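Local coordinates for protein galactan 1,3-beta-galactosidase (Phanerochaete chrysosporium, PDB 7BYS) that probably hydrolyses beta-1,3-linked galactan chains of arabinogalactans from one end, with a second, calcium-containing module that binds carbohydrate, at residues E36-N41 / D258-S263; K163-D168 / Y172-Q177; Q229-A232 / R237-Y240; N368-V373 / S378-Q383. All coordinates share one frame; numbering follows the deposited sequence. Where two conformers were deposited one is given.

Interaction 1: E36-N41 / D258-S263; sequences EDKSHN and DRWRPS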
loop_
_atom_site.group_PDB
_atom_site.type_symbol
_atom_site.label_atom_id
_atom_site.label_comp_id
_atom_site.label_asym_id
_atom_site.label_seq_id
_atom_site.Cartn_x
_atom_site.Cartn_y
_atom_site.Cartn_z
ATOM N N GLU A 36 8.822 -6.685 3.881
ATOM C CA GLU A 36 9.074 -8.032 3.375
ATOM C C GLU A 36 9.749 -7.958 2.009
ATOM O O GLU A 36 9.238 -7.316 1.086
ATOM C CB GLU A 36 7.748 -8.778 3.233
ATOM C CG GLU A 36 6.896 -8.763 4.486
ATOM C CD GLU A 36 5.414 -8.866 4.180
ATOM O OE1 GLU A 36 5.051 -9.165 3.021
ATOM O OE2 GLU A 36 4.593 -8.616 5.077
ATOM N N ASP A 37 10.886 -8.648 1.864
ATOM C CA ASP A 37 11.533 -8.781 0.558
ATOM C C ASP A 37 10.866 -9.941 -0.166
ATOM O O ASP A 37 10.978 -11.092 0.253
ATOM C CB ASP A 37 13.026 -9.036 0.751
ATOM C CG ASP A 37 13.793 -9.116 -0.559
ATOM O OD1 ASP A 37 13.177 -9.287 -1.629
ATOM O OD2 ASP A 37 15.037 -9.016 -0.521
ATOM N N LYS A 38 10.155 -9.647 -1.247
ATOM C CA LYS A 38 9.470 -10.687 -2.003
ATOM C C LYS A 38 10.038 -10.809 -3.413
ATOM O O LYS A 38 9.330 -11.194 -4.336
ATOM C CB LYS A 38 7.963 -10.438 -2.024
ATOM C CG LYS A 38 7.340 -10.501 -0.631
ATOM C CD LYS A 38 5.832 -10.251 -0.649
ATOM C CE LYS A 38 5.075 -11.322 0.148
ATOM N NZ LYS A 38 5.586 -11.516 1.547
ATOM N N SER A 39 11.332 -10.516 -3.583
ATOM C CA SER A 39 11.896 -10.387 -4.925
ATOM C C SER A 39 11.897 -11.691 -5.708
ATOM O O SER A 39 12.049 -11.653 -6.934
ATOM C CB SER A 39 13.311 -9.824 -4.861
ATOM O OG SER A 39 14.118 -10.657 -4.063
ATOM N N HIS A 40 11.743 -12.837 -5.052
ATOM C CA HIS A 40 11.622 -14.086 -5.793
ATOM C C HIS A 40 10.192 -14.616 -5.819
ATOM O O HIS A 40 9.962 -15.817 -6.014
ATOM C CB HIS A 40 12.665 -15.105 -5.341
ATOM C CG HIS A 40 14.062 -14.699 -5.702
ATOM N ND1 HIS A 40 15.120 -14.772 -4.820
ATOM C CD2 HIS A 40 14.564 -14.176 -6.848
ATOM C CE1 HIS A 40 16.216 -14.330 -5.414
ATOM N NE2 HIS A 40 15.905 -13.962 -6.644
ATOM N N ASN A 41 9.222 -13.714 -5.658
ATOM C CA ASN A 41 7.805 -14.013 -5.831
ATOM C C ASN A 41 7.330 -15.102 -4.883
ATOM O O ASN A 41 6.449 -15.896 -5.217
ATOM C CB ASN A 41 7.463 -14.335 -7.287
ATOM C CG ASN A 41 7.891 -13.235 -8.229
ATOM O OD1 ASN A 41 7.542 -12.067 -8.039
ATOM N ND2 ASN A 41 8.672 -13.591 -9.241
ATOM N N ASP A 258 -0.481 -1.836 0.543
ATOM C CA ASP A 258 0.071 -2.778 -0.430
ATOM C C ASP A 258 -1.012 -3.155 -1.427
ATOM O O ASP A 258 -2.167 -3.364 -1.046
ATOM C CB ASP A 258 0.501 -4.081 0.261
ATOM C CG ASP A 258 1.677 -3.895 1.199
ATOM O OD1 ASP A 258 2.788 -3.627 0.704
ATOM O OD2 ASP A 258 1.479 -4.020 2.422
ATOM N N ARG A 259 -0.640 -3.267 -2.705
ATOM C CA ARG A 259 -1.496 -3.907 -3.706
ATOM C C ARG A 259 -0.891 -5.286 -3.935
ATOM O O ARG A 259 0.089 -5.429 -4.670
ATOM C CB ARG A 259 -1.571 -3.104 -5.004
ATOM C CG ARG A 259 -2.371 -3.833 -6.095
ATOM C CD ARG A 259 -2.623 -2.935 -7.297
ATOM N NE ARG A 259 -3.430 -1.792 -6.893
ATOM C CZ ARG A 259 -3.411 -0.594 -7.463
ATOM N NH1 ARG A 259 -2.609 -0.338 -8.503
ATOM N NH2 ARG A 259 -4.181 0.364 -6.974
ATOM N N TRP A 260 -1.453 -6.291 -3.270
ATOM C CA TRP A 260 -0.895 -7.635 -3.331
ATOM C C TRP A 260 -1.214 -8.262 -4.675
ATOM O O TRP A 260 -2.361 -8.226 -5.139
ATOM C CB TRP A 260 -1.501 -8.491 -2.224
ATOM C CG TRP A 260 -1.163 -8.018 -0.849
ATOM C CD1 TRP A 260 -2.036 -7.556 0.085
ATOM C CD2 TRP A 260 0.138 -7.982 -0.246
ATOM N NE1 TRP A 260 -1.362 -7.211 1.229
ATOM C CE2 TRP A 260 -0.027 -7.475 1.059
ATOM C CE3 TRP A 260 1.423 -8.335 -0.678
ATOM C CZ2 TRP A 260 1.041 -7.302 1.937
ATOM C CZ3 TRP A 260 2.486 -8.169 0.200
ATOM C CH2 TRP A 260 2.285 -7.659 1.494
ATOM N N ARG A 261 -0.205 -8.860 -5.295
ATOM C CA ARG A 261 -0.377 -9.549 -6.571
ATOM C C ARG A 261 0.038 -10.999 -6.355
ATOM O O ARG A 261 1.217 -11.342 -6.518
ATOM C CB ARG A 261 0.476 -8.877 -7.636
ATOM C CG ARG A 261 0.131 -9.364 -9.008
ATOM C CD ARG A 261 0.846 -8.577 -10.036
ATOM N NE ARG A 261 0.520 -9.092 -11.355
ATOM C CZ ARG A 261 0.937 -8.525 -12.472
ATOM N NH1 ARG A 261 1.685 -7.435 -12.400
ATOM N NH2 ARG A 261 0.605 -9.045 -13.647
ATOM N N PRO A 262 -0.895 -11.882 -5.969
ATOM C CA PRO A 262 -0.499 -13.251 -5.577
ATOM C C PRO A 262 0.279 -14.030 -6.625
ATOM O O PRO A 262 1.167 -14.806 -6.251
ATOM C CB PRO A 262 -1.835 -13.931 -5.242
ATOM C CG PRO A 262 -2.754 -12.820 -4.912
ATOM C CD PRO A 262 -2.331 -11.637 -5.751
ATOM N N SER A 263 0.002 -13.834 -7.914
ATOM C CA SER A 263 0.705 -14.584 -8.951
ATOM C C SER A 263 2.073 -14.006 -9.294
ATOM O O SER A 263 2.823 -14.632 -10.049
ATOM C CB SER A 263 -0.146 -14.684 -10.219
ATOM O OG SER A 263 -0.840 -13.475 -10.467
HETATM O O HOH W 1 4.237 -14.729 -6.615
#
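The outer benzene edge of W260 contributes the largest single share of this buried contact, meeting the carboxylate of E36 and the aliphatic stem of K38. E36 OE1 lies 3.5 Å from W260 CH2; it approaches obliquely, although the carboxylate and indole planes are only 10° apart. K38 comes to the ring edge, near its plane, with CD 4.0 Å from W260 CZ3. Its chain bends at the last two torsions (chi4 53°), folding the ammonium group back to its neighbour: K38 NZ and E36 OE1 form a salt bridge of 2.8 Å, the nitrogen standing 42° out of the carboxylate plane. D258 CB lies over one face of the indole, and W208 meets the ring edge-to-face. The backbones stay well apart, K38 CA and W260 CA being 10.9 Å from each other, but a water spans N41 O (2.9 Å) and P262 O (3.1 Å). E36 belongs to the first sheet of the GH43 propeller, D258 to the last. W260 NE1 bonds to Q242 OE1, and E36 OE2 accepts from R82 N. Both therefore probably act as second-shell supports of the galactose-binding residues Q242 and R82, while K38 probably neutralises E36 in this buried place.

Interaction 2: K163-D168 / Y172-Q177; sequences KISRLD and YNVTAQ. With NAG (2-acetamido-2-deoxy-beta-D-glucopyranose), chain D.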
loop_
_atom_site.group_PDB
_atom_site.type_symbol
_atom_site.label_atom_id
_atom_site.label_comp_id
_atom_site.label_asym_id
_atom_site.label_seq_id
_atom_site.Cartn_x
_atom_site.Cartn_y
_atom_site.Cartn_z
ATOM N N LYS A 163 -7.560 -7.356 18.723
ATOM C CA LYS A 163 -7.056 -7.040 20.047
ATOM C C LYS A 163 -6.008 -5.937 20.008
ATOM O O LYS A 163 -5.210 -5.836 19.064
ATOM C CB LYS A 163 -6.452 -8.279 20.696
ATOM C CG LYS A 163 -7.504 -9.314 21.044
ATOM C CD LYS A 163 -6.908 -10.603 21.577
ATOM C CE LYS A 163 -8.025 -11.607 21.868
ATOM N NZ LYS A 163 -7.471 -12.982 22.049
ATOM N N ILE A 164 -5.996 -5.139 21.070
ATOM C CA ILE A 164 -4.920 -4.206 21.363
ATOM C C ILE A 164 -4.407 -4.555 22.747
ATOM O O ILE A 164 -5.200 -4.662 23.690
ATOM C CB ILE A 164 -5.419 -2.755 21.338
ATOM C CG1 ILE A 164 -5.993 -2.437 19.950
ATOM C CG2 ILE A 164 -4.286 -1.815 21.705
ATOM C CD1 ILE A 164 -6.604 -1.054 19.846
ATOM N N SER A 165 -3.100 -4.766 22.869
ATOM C CA SER A 165 -2.541 -5.167 24.151
ATOM C C SER A 165 -1.249 -4.414 24.398
ATOM O O SER A 165 -0.493 -4.157 23.463
ATOM C CB SER A 165 -2.283 -6.669 24.176
ATOM O OG SER A 165 -3.506 -7.381 24.057
ATOM N N ARG A 166 -0.998 -4.069 25.657
ATOM C CA ARG A 166 0.165 -3.275 26.023
ATOM C C ARG A 166 1.415 -4.142 26.155
ATOM O O ARG A 166 1.363 -5.264 26.673
ATOM C CB ARG A 166 -0.123 -2.554 27.342
ATOM C CG ARG A 166 0.978 -1.617 27.811
ATOM C CD ARG A 166 0.485 -0.648 28.890
ATOM N NE ARG A 166 -0.262 -1.329 29.946
ATOM C CZ ARG A 166 0.264 -1.815 31.066
ATOM N NH1 ARG A 166 -0.522 -2.424 31.946
ATOM N NH2 ARG A 166 1.566 -1.703 31.313
ATOM N N LEU A 167 2.543 -3.621 25.667
ATOM C CA LEU A 167 3.840 -4.275 25.812
ATOM C C LEU A 167 4.498 -3.864 27.118
ATOM O O LEU A 167 4.237 -2.779 27.648
ATOM C CB LEU A 167 4.777 -3.866 24.675
ATOM C CG LEU A 167 4.265 -4.096 23.252
ATOM C CD1 LEU A 167 5.374 -3.819 22.259
ATOM C CD2 LEU A 167 3.721 -5.501 23.105
ATOM N N ASP A 168 5.362 -4.742 27.624
ATOM C CA ASP A 168 6.162 -4.434 28.803
ATOM C C ASP A 168 7.176 -3.334 28.487
ATOM O O ASP A 168 7.315 -2.874 27.350
ATOM C CB ASP A 168 6.797 -5.703 29.385
ATOM C CG ASP A 168 7.853 -6.339 28.473
ATOM O OD1 ASP A 168 8.482 -5.639 27.643
ATOM O OD2 ASP A 168 8.088 -7.561 28.611
ATOM N N TYR A 172 9.404 -6.402 24.901
ATOM C CA TYR A 172 9.746 -7.789 24.587
ATOM C C TYR A 172 8.556 -8.729 24.656
ATOM O O TYR A 172 8.631 -9.838 24.113
ATOM C CB TYR A 172 10.796 -8.339 25.565
ATOM C CG TYR A 172 12.191 -7.772 25.440
ATOM C CD1 TYR A 172 12.551 -6.918 24.399
ATOM C CD2 TYR A 172 13.160 -8.111 26.378
ATOM C CE1 TYR A 172 13.846 -6.412 24.304
ATOM C CE2 TYR A 172 14.444 -7.610 26.301
ATOM C CZ TYR A 172 14.789 -6.769 25.264
ATOM O OH TYR A 172 16.083 -6.279 25.206
ATOM N N ASN A 173 7.476 -8.323 25.315
ATOM C CA ASN A 173 6.389 -9.236 25.613
ATOM C C ASN A 173 5.129 -8.418 25.862
ATOM O O ASN A 173 5.189 -7.231 26.190
ATOM C CB ASN A 173 6.760 -10.110 26.820
ATOM C CG ASN A 173 5.735 -11.171 27.119
ATOM O OD1 ASN A 173 5.037 -11.659 26.226
ATOM N ND2 ASN A 173 5.635 -11.536 28.397
ATOM N N VAL A 174 3.982 -9.075 25.708
ATOM C CA VAL A 174 2.685 -8.457 25.958
ATOM C C VAL A 174 2.316 -8.682 27.419
ATOM O O VAL A 174 2.365 -9.819 27.906
ATOM C CB VAL A 174 1.624 -9.062 25.026
ATOM C CG1 VAL A 174 0.253 -8.573 25.414
ATOM C CG2 VAL A 174 1.944 -8.749 23.567
ATOM N N THR A 175 1.949 -7.605 28.121
ATOM C CA THR A 175 1.667 -7.648 29.556
ATOM C C THR A 175 0.178 -7.668 29.898
ATOM O O THR A 175 -0.231 -8.401 30.807
ATOM C CB THR A 175 2.367 -6.486 30.283
ATOM O OG1 THR A 175 2.143 -6.592 31.696
ATOM C CG2 THR A 175 1.871 -5.133 29.814
ATOM N N ALA A 176 -0.651 -6.891 29.202
ATOM C CA ALA A 176 -2.059 -6.772 29.551
ATOM C C ALA A 176 -2.855 -6.515 28.283
ATOM O O ALA A 176 -2.406 -5.773 27.406
ATOM C CB ALA A 176 -2.302 -5.604 30.516
ATOM N N GLN A 177 -4.039 -7.115 28.200
ATOM C CA GLN A 177 -4.993 -6.739 27.169
ATOM C C GLN A 177 -5.582 -5.377 27.495
ATOM O O GLN A 177 -5.856 -5.055 28.655
ATOM C CB GLN A 177 -6.131 -7.746 27.100
ATOM C CG GLN A 177 -6.942 -7.665 25.812
ATOM C CD GLN A 177 -7.786 -8.905 25.580
ATOM O OE1 GLN A 177 -7.266 -9.965 25.238
ATOM N NE2 GLN A 177 -9.092 -8.779 25.781
HETATM C C1 NAG D . 4.701 -12.529 28.863
HETATM C C2 NAG D . 5.378 -13.686 29.591
HETATM C C3 NAG D . 4.399 -14.687 30.103
HETATM C C4 NAG D . 3.305 -14.041 30.906
HETATM C C5 NAG D . 2.642 -12.930 30.086
HETATM C C6 NAG D . 1.517 -12.289 30.844
HETATM C C7 NAG D . 6.052 -14.910 27.368
HETATM C C8 NAG D . 7.179 -15.516 26.524
HETATM N N2 NAG D . 6.387 -14.321 28.671
HETATM O O3 NAG D . 5.095 -15.659 30.933
HETATM O O4 NAG D . 2.333 -15.024 31.274
HETATM O O5 NAG D . 3.643 -11.912 29.731
HETATM O O6 NAG D . 2.035 -11.335 31.733
HETATM O O7 NAG D . 4.934 -14.936 26.953
HETATM O O HOH W 2 -5.964 -12.769 24.565
HETATM O O HOH W 3 7.025 -9.194 30.511
#
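In one of its two conformers, the R166 guanidinium has T175 CG2 over one face, 3.7 Å above the plane and displaced toward the rim, while A176 CB approaches NH1 obliquely. The D168 carboxylate stands nearly upright to the N173 amide, 76° between planes. D168 CG lies between the backbone N and carbonyl carbon (chi1 67°), turning the acid toward Y172, whose N meets OD1 at 3.0 Å on the syn side, 29° out of plane. D168 OD2 touches N173 CB at 3.4 Å and takes a water at 2.7 Å. Without this carboxylate, as with an alanine here, Y172 N is likely to lose its acceptor and the turn to be held less firmly. Antiparallel pairing continues through R166 N to A176 O (2.8 Å) and T175 N to R166 O, with a beta bulge between R166 and L167. Packing is tight where S165 CB meets V174 CG1 at 3.4 Å, and L167 CD2 reaches V174 CG2 at 3.7 Å. N173 ND2 is bonded covalently to the N-acetylglucosamine. The chemistry thus divides: L167 and V174 turn to W97 of the neighbouring propeller sheet, while the carboxylate, with the D168 N to N173 O bond (2.9 Å), probably steadies the turn beside the glycosylated asparagine.

Interaction 3: Q229-A232 / R237-Y240; sequences QDIA and RTWY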
loop_
_atom_site.group_PDB
_atom_site.type_symbol
_atom_site.label_atom_id
_atom_site.label_comp_id
_atom_site.label_asym_id
_atom_site.label_seq_id
_atom_site.Cartn_x
_atom_site.Cartn_y
_atom_site.Cartn_z
ATOM N N GLN A 229 -15.970 3.108 9.802
ATOM C CA GLN A 229 -16.383 3.896 8.649
ATOM C C GLN A 229 -15.331 3.757 7.551
ATOM O O GLN A 229 -14.160 3.478 7.813
ATOM C CB GLN A 229 -16.565 5.378 9.016
ATOM C CG GLN A 229 -17.598 5.659 10.129
ATOM C CD GLN A 229 -19.053 5.365 9.734
ATOM O OE1 GLN A 229 -19.378 5.090 8.576
ATOM N NE2 GLN A 229 -19.943 5.443 10.714
ATOM N N ASP A 230 -15.756 3.963 6.311
ATOM C CA ASP A 230 -14.865 3.813 5.165
ATOM C C ASP A 230 -13.843 4.941 5.085
ATOM O O ASP A 230 -14.148 6.103 5.368
ATOM C CB ASP A 230 -15.694 3.800 3.878
ATOM C CG ASP A 230 -16.375 2.475 3.635
ATOM O OD1 ASP A 230 -15.673 1.446 3.523
ATOM O OD2 ASP A 230 -17.623 2.456 3.568
ATOM N N ILE A 231 -12.619 4.590 4.658
ATOM C CA ILE A 231 -11.616 5.599 4.315
ATOM C C ILE A 231 -11.597 5.936 2.827
ATOM O O ILE A 231 -10.917 6.895 2.435
ATOM C CB ILE A 231 -10.191 5.222 4.781
ATOM C CG1 ILE A 231 -9.673 3.944 4.097
ATOM C CG2 ILE A 231 -10.135 5.112 6.306
ATOM C CD1 ILE A 231 -8.182 3.641 4.409
ATOM N N ALA A 232 -12.317 5.190 1.993
ATOM C CA ALA A 232 -12.296 5.359 0.547
ATOM C C ALA A 232 -13.634 4.883 0.002
ATOM O O ALA A 232 -14.395 4.217 0.714
ATOM C CB ALA A 232 -11.135 4.567 -0.078
ATOM N N ARG A 237 -12.534 -0.787 -3.195
ATOM C CA ARG A 237 -11.766 -1.689 -2.339
ATOM C C ARG A 237 -10.445 -1.036 -1.929
ATOM O O ARG A 237 -9.353 -1.568 -2.148
ATOM C CB ARG A 237 -11.558 -3.047 -3.011
ATOM C CG ARG A 237 -12.850 -3.633 -3.578
ATOM C CD ARG A 237 -12.622 -4.938 -4.327
ATOM N NE ARG A 237 -11.777 -4.724 -5.497
ATOM C CZ ARG A 237 -11.195 -5.696 -6.192
ATOM N NH1 ARG A 237 -11.355 -6.971 -5.843
ATOM N NH2 ARG A 237 -10.419 -5.388 -7.227
ATOM N N THR A 238 -10.579 0.148 -1.323
ATOM C CA THR A 238 -9.440 0.971 -0.913
ATOM C C THR A 238 -8.544 1.294 -2.101
ATOM O O THR A 238 -7.314 1.260 -2.009
ATOM C CB THR A 238 -8.654 0.371 0.259
ATOM O OG1 THR A 238 -9.557 -0.288 1.153
ATOM C CG2 THR A 238 -7.961 1.474 1.053
ATOM N N TRP A 239 -9.167 1.639 -3.229
ATOM C CA TRP A 239 -8.413 1.901 -4.453
ATOM C C TRP A 239 -7.478 0.733 -4.763
ATOM O O TRP A 239 -6.321 0.913 -5.154
ATOM C CB TRP A 239 -7.667 3.240 -4.374
ATOM C CG TRP A 239 -8.606 4.413 -4.272
ATOM C CD1 TRP A 239 -8.860 5.166 -3.165
ATOM C CD2 TRP A 239 -9.454 4.925 -5.311
ATOM N NE1 TRP A 239 -9.791 6.131 -3.456
ATOM C CE2 TRP A 239 -10.163 6.015 -4.769
ATOM C CE3 TRP A 239 -9.649 4.590 -6.655
ATOM C CZ2 TRP A 239 -11.080 6.762 -5.516
ATOM C CZ3 TRP A 239 -10.554 5.341 -7.404
ATOM C CH2 TRP A 239 -11.253 6.415 -6.831
ATOM N N TYR A 240 -8.004 -0.480 -4.581
ATOM C CA TYR A 240 -7.260 -1.735 -4.714
ATOM C C TYR A 240 -5.970 -1.728 -3.880
ATOM O O TYR A 240 -4.847 -1.645 -4.393
ATOM C CB TYR A 240 -7.002 -2.083 -6.184
ATOM C CG TYR A 240 -6.728 -3.548 -6.443
ATOM C CD1 TYR A 240 -6.039 -4.349 -5.529
ATOM C CD2 TYR A 240 -7.168 -4.136 -7.620
ATOM C CE1 TYR A 240 -5.802 -5.711 -5.796
ATOM C CE2 TYR A 240 -6.949 -5.454 -7.883
ATOM C CZ TYR A 240 -6.269 -6.236 -6.993
ATOM O OH TYR A 240 -6.085 -7.551 -7.309
HETATM O O HOH W 4 -12.825 1.271 -0.131
#
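T238 is met first by I231, whose CG1 sits between its backbone N and carbonyl carbon (chi1 63°) and whose extended chi2 then carries CD1 to within 4.0 Å of T238 CG2; the two side chains cross obliquely. The backbone here has positive phi angles, from 52° to 57° over residues 237-240, the signature of a left-handed helical turn. A232 points its methyl at that turn, with CB 4.1 Å from T238 CA. The polar end of T238 is used differently: OG1 is bonded to N211 O and N213 N. T238 N gives its hydrogen to a water at 2.8 Å, and the same water has a weak, long link of 3.4 Å to A232 O. Next along the chain, W239 brings the five-membered part of its indole to A232, with CD1 3.9 Å from A232 CB and NE1 4.0 Å from it. The methyl stands oblique to the ring. No direct hydrogen bond joins the two segments. W239 O and Y240 O both accept from the guanidinium of R259, tying the end of the turn to strand 252-259. H286 stacks on the W239 indole, I231, T238 and W239 all touch I284, and I231 and T238 share Y255. The contact therefore closes the connection between the fourth and fifth propeller sheets by methyl and aromatic packing, its direct cross-segment contacts being apolar and its polar backbone bonded to a water and to R259.

Interaction 4: N368-V373 / S378-Q383; sequences NVTVSV and SVLVDQ. With NAG (2-acetamido-2-deoxy-beta-D-glucopyranose), chain E.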
loop_
_atom_site.group_PDB
_atom_site.type_symbol
_atom_site.label_atom_id
_atom_site.label_comp_id
_atom_site.label_asym_id
_atom_site.label_seq_id
_atom_site.Cartn_x
_atom_site.Cartn_y
_atom_site.Cartn_z
ATOM N N ASN A 368 -4.263 -6.313 -19.597
ATOM C CA ASN A 368 -3.246 -5.302 -19.859
ATOM C C ASN A 368 -3.624 -4.568 -21.128
ATOM O O ASN A 368 -4.518 -4.980 -21.866
ATOM C CB ASN A 368 -1.863 -5.920 -20.007
ATOM C CG ASN A 368 -1.937 -7.224 -20.669
ATOM O OD1 ASN A 368 -2.208 -7.297 -21.865
ATOM N ND2 ASN A 368 -1.739 -8.288 -19.903
ATOM N N VAL A 369 -2.930 -3.462 -21.367
ATOM C CA VAL A 369 -3.208 -2.609 -22.515
ATOM C C VAL A 369 -1.877 -2.140 -23.089
ATOM O O VAL A 369 -0.961 -1.776 -22.346
ATOM C CB VAL A 369 -4.149 -1.435 -22.147
ATOM C CG1 VAL A 369 -3.480 -0.460 -21.172
ATOM C CG2 VAL A 369 -4.646 -0.719 -23.424
ATOM N N THR A 370 -1.759 -2.181 -24.413
ATOM C CA THR A 370 -0.601 -1.593 -25.074
ATOM C C THR A 370 -0.799 -0.087 -25.211
ATOM O O THR A 370 -1.906 0.393 -25.479
ATOM C CB THR A 370 -0.418 -2.189 -26.472
ATOM O OG1 THR A 370 -1.580 -1.906 -27.255
ATOM C CG2 THR A 370 -0.187 -3.692 -26.404
ATOM N N VAL A 371 0.291 0.660 -25.032
ATOM C CA VAL A 371 0.281 2.117 -25.090
ATOM C C VAL A 371 1.418 2.559 -26.008
ATOM O O VAL A 371 2.585 2.212 -25.773
ATOM C CB VAL A 371 0.432 2.757 -23.696
ATOM C CG1 VAL A 371 0.356 4.270 -23.791
ATOM C CG2 VAL A 371 -0.635 2.233 -22.731
ATOM N N SER A 372 1.082 3.324 -27.042
ATOM C CA SER A 372 2.049 3.808 -28.018
ATOM C C SER A 372 1.883 5.312 -28.153
ATOM O O SER A 372 0.765 5.804 -28.347
ATOM C CB SER A 372 1.781 3.134 -29.362
ATOM O OG SER A 372 2.394 3.843 -30.427
ATOM N N VAL A 373 2.984 6.046 -28.052
ATOM C CA VAL A 373 2.958 7.502 -28.137
ATOM C C VAL A 373 3.493 7.915 -29.499
ATOM O O VAL A 373 4.616 7.551 -29.862
ATOM C CB VAL A 373 3.792 8.148 -27.019
ATOM C CG1 VAL A 373 3.727 9.669 -27.124
ATOM C CG2 VAL A 373 3.303 7.678 -25.651
ATOM N N SER A 378 5.358 0.168 -28.517
ATOM C CA SER A 378 4.366 0.004 -27.466
ATOM C C SER A 378 5.030 -0.407 -26.163
ATOM O O SER A 378 6.049 -1.103 -26.155
ATOM C CB SER A 378 3.411 -1.126 -27.850
ATOM O OG SER A 378 2.426 -0.672 -28.761
ATOM N N VAL A 379 4.427 0.010 -25.051
ATOM C CA VAL A 379 4.694 -0.601 -23.758
ATOM C C VAL A 379 3.393 -1.222 -23.272
ATOM O O VAL A 379 2.302 -0.781 -23.643
ATOM C CB VAL A 379 5.257 0.387 -22.711
ATOM C CG1 VAL A 379 6.612 0.934 -23.154
ATOM C CG2 VAL A 379 4.278 1.497 -22.456
ATOM N N LEU A 380 3.507 -2.262 -22.455
ATOM C CA LEU A 380 2.341 -2.971 -21.947
ATOM C C LEU A 380 2.094 -2.573 -20.500
ATOM O O LEU A 380 3.003 -2.654 -19.666
ATOM C CB LEU A 380 2.566 -4.478 -22.052
ATOM C CG LEU A 380 1.327 -5.349 -21.865
ATOM C CD1 LEU A 380 0.305 -5.092 -22.970
ATOM C CD2 LEU A 380 1.732 -6.799 -21.858
ATOM N N VAL A 381 0.877 -2.121 -20.207
ATOM C CA VAL A 381 0.514 -1.646 -18.874
ATOM C C VAL A 381 -0.455 -2.637 -18.237
ATOM O O VAL A 381 -1.497 -2.955 -18.818
ATOM C CB VAL A 381 -0.092 -0.233 -18.925
ATOM C CG1 VAL A 381 -0.441 0.229 -17.523
ATOM C CG2 VAL A 381 0.886 0.752 -19.565
ATOM N N ASP A 382 -0.117 -3.109 -17.037
ATOM C CA ASP A 382 -0.967 -4.051 -16.320
ATOM C C ASP A 382 -2.217 -3.350 -15.809
ATOM O O ASP A 382 -2.150 -2.240 -15.270
ATOM C CB ASP A 382 -0.227 -4.583 -15.097
ATOM C CG ASP A 382 0.932 -5.485 -15.452
ATOM O OD1 ASP A 382 0.819 -6.248 -16.433
ATOM O OD2 ASP A 382 1.952 -5.429 -14.725
ATOM N N GLN A 383 -3.359 -4.028 -15.941
ATOM C CA GLN A 383 -4.660 -3.518 -15.510
ATOM C C GLN A 383 -5.269 -4.505 -14.522
ATOM O O GLN A 383 -5.927 -5.486 -14.920
ATOM C CB GLN A 383 -5.574 -3.272 -16.710
ATOM C CG GLN A 383 -5.024 -2.192 -17.620
ATOM C CD GLN A 383 -5.852 -2.017 -18.876
ATOM O OE1 GLN A 383 -6.075 -2.970 -19.616
ATOM N NE2 GLN A 383 -6.342 -0.808 -19.098
HETATM C C1 NAG E . -1.871 -9.619 -20.417
HETATM C C2 NAG E . -0.904 -10.620 -19.802
HETATM C C3 NAG E . -1.238 -12.015 -20.203
HETATM C C4 NAG E . -2.665 -12.366 -19.889
HETATM C C5 NAG E . -3.633 -11.373 -20.524
HETATM C C6 NAG E . -5.025 -11.679 -20.058
HETATM C C7 NAG E . 1.499 -9.902 -19.284
HETATM C C8 NAG E . 2.916 -9.538 -19.743
HETATM N N2 NAG E . 0.477 -10.266 -20.262
HETATM O O3 NAG E . -0.357 -12.921 -19.484
HETATM O O4 NAG E . -2.980 -13.667 -20.394
HETATM O O5 NAG E . -3.300 -9.998 -20.136
HETATM O O6 NAG E . -5.924 -10.815 -20.705
HETATM O O7 NAG E . 1.233 -9.890 -18.128
HETATM O O HOH W 5 -1.311 -7.979 -16.932
#
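V369 O receives V381 N at 2.8 Å, with 169° at the hydrogen and the donor tilted 21° from the carbonyl plane, and also a CA-H contact from L380 CA at 3.5 Å. The same antiparallel pattern recurs two residues on, at the next hydrogen-bonded pair, where V371 N donates to V379 O at 2.8 Å. N368, T370, L380 and D382 share one face. There L380 CD1 lies 3.5 Å from N368 OD1, which bonds to N416, and CD2 touches C8 of the N-acetylglucosamine at 3.7 Å; that sugar is covalently attached to N368 ND2. A water lies between N368 ND2 and D382 OD1, while D382 OD2 pairs with R261. V369, V371, V379 and V381 point to the other face, V371 CG2 meeting V381 CG2 at 3.8 Å. Q383 crosses V369 with CG beside its own backbone N (chi1 -64°), its CD 3.6 Å from V369 CG1, while OE1 accepts from A419 N. With an alanine in its place, A419 N would probably lose its acceptor and a gap is likely to open beside V369 CG1. Strand 367-373 lies between 405-410 and the edge strand 379-383. V369 and V381 pack against L357, and V381 also on V395 and V397, in the opposing sheet of the carbohydrate-binding module's beta sandwich.

Overall arrangement
Followed from the N terminus, interaction 1 opens first, after strand 30-36, and closes only at 258-263, joining the first and last sheets of the propeller. Interactions 2 and 3 both fall within that long loop, one after the other: 2 closes a hairpin in the third sheet, 3 the short connection between the fourth and fifth. Interaction 4 follows later, as a hairpin in the carbohydrate-binding module, and no two cross. R259 of interaction 1 also bonds interaction 3. R261 bridges interaction 1 to 4 by its salt bridge with D382, tying module to propeller. Interaction 2 touches none of the others, its nearest atoms about 14 Å from interaction 3, 17 Å from interaction 1 and 33 Å from interaction 4.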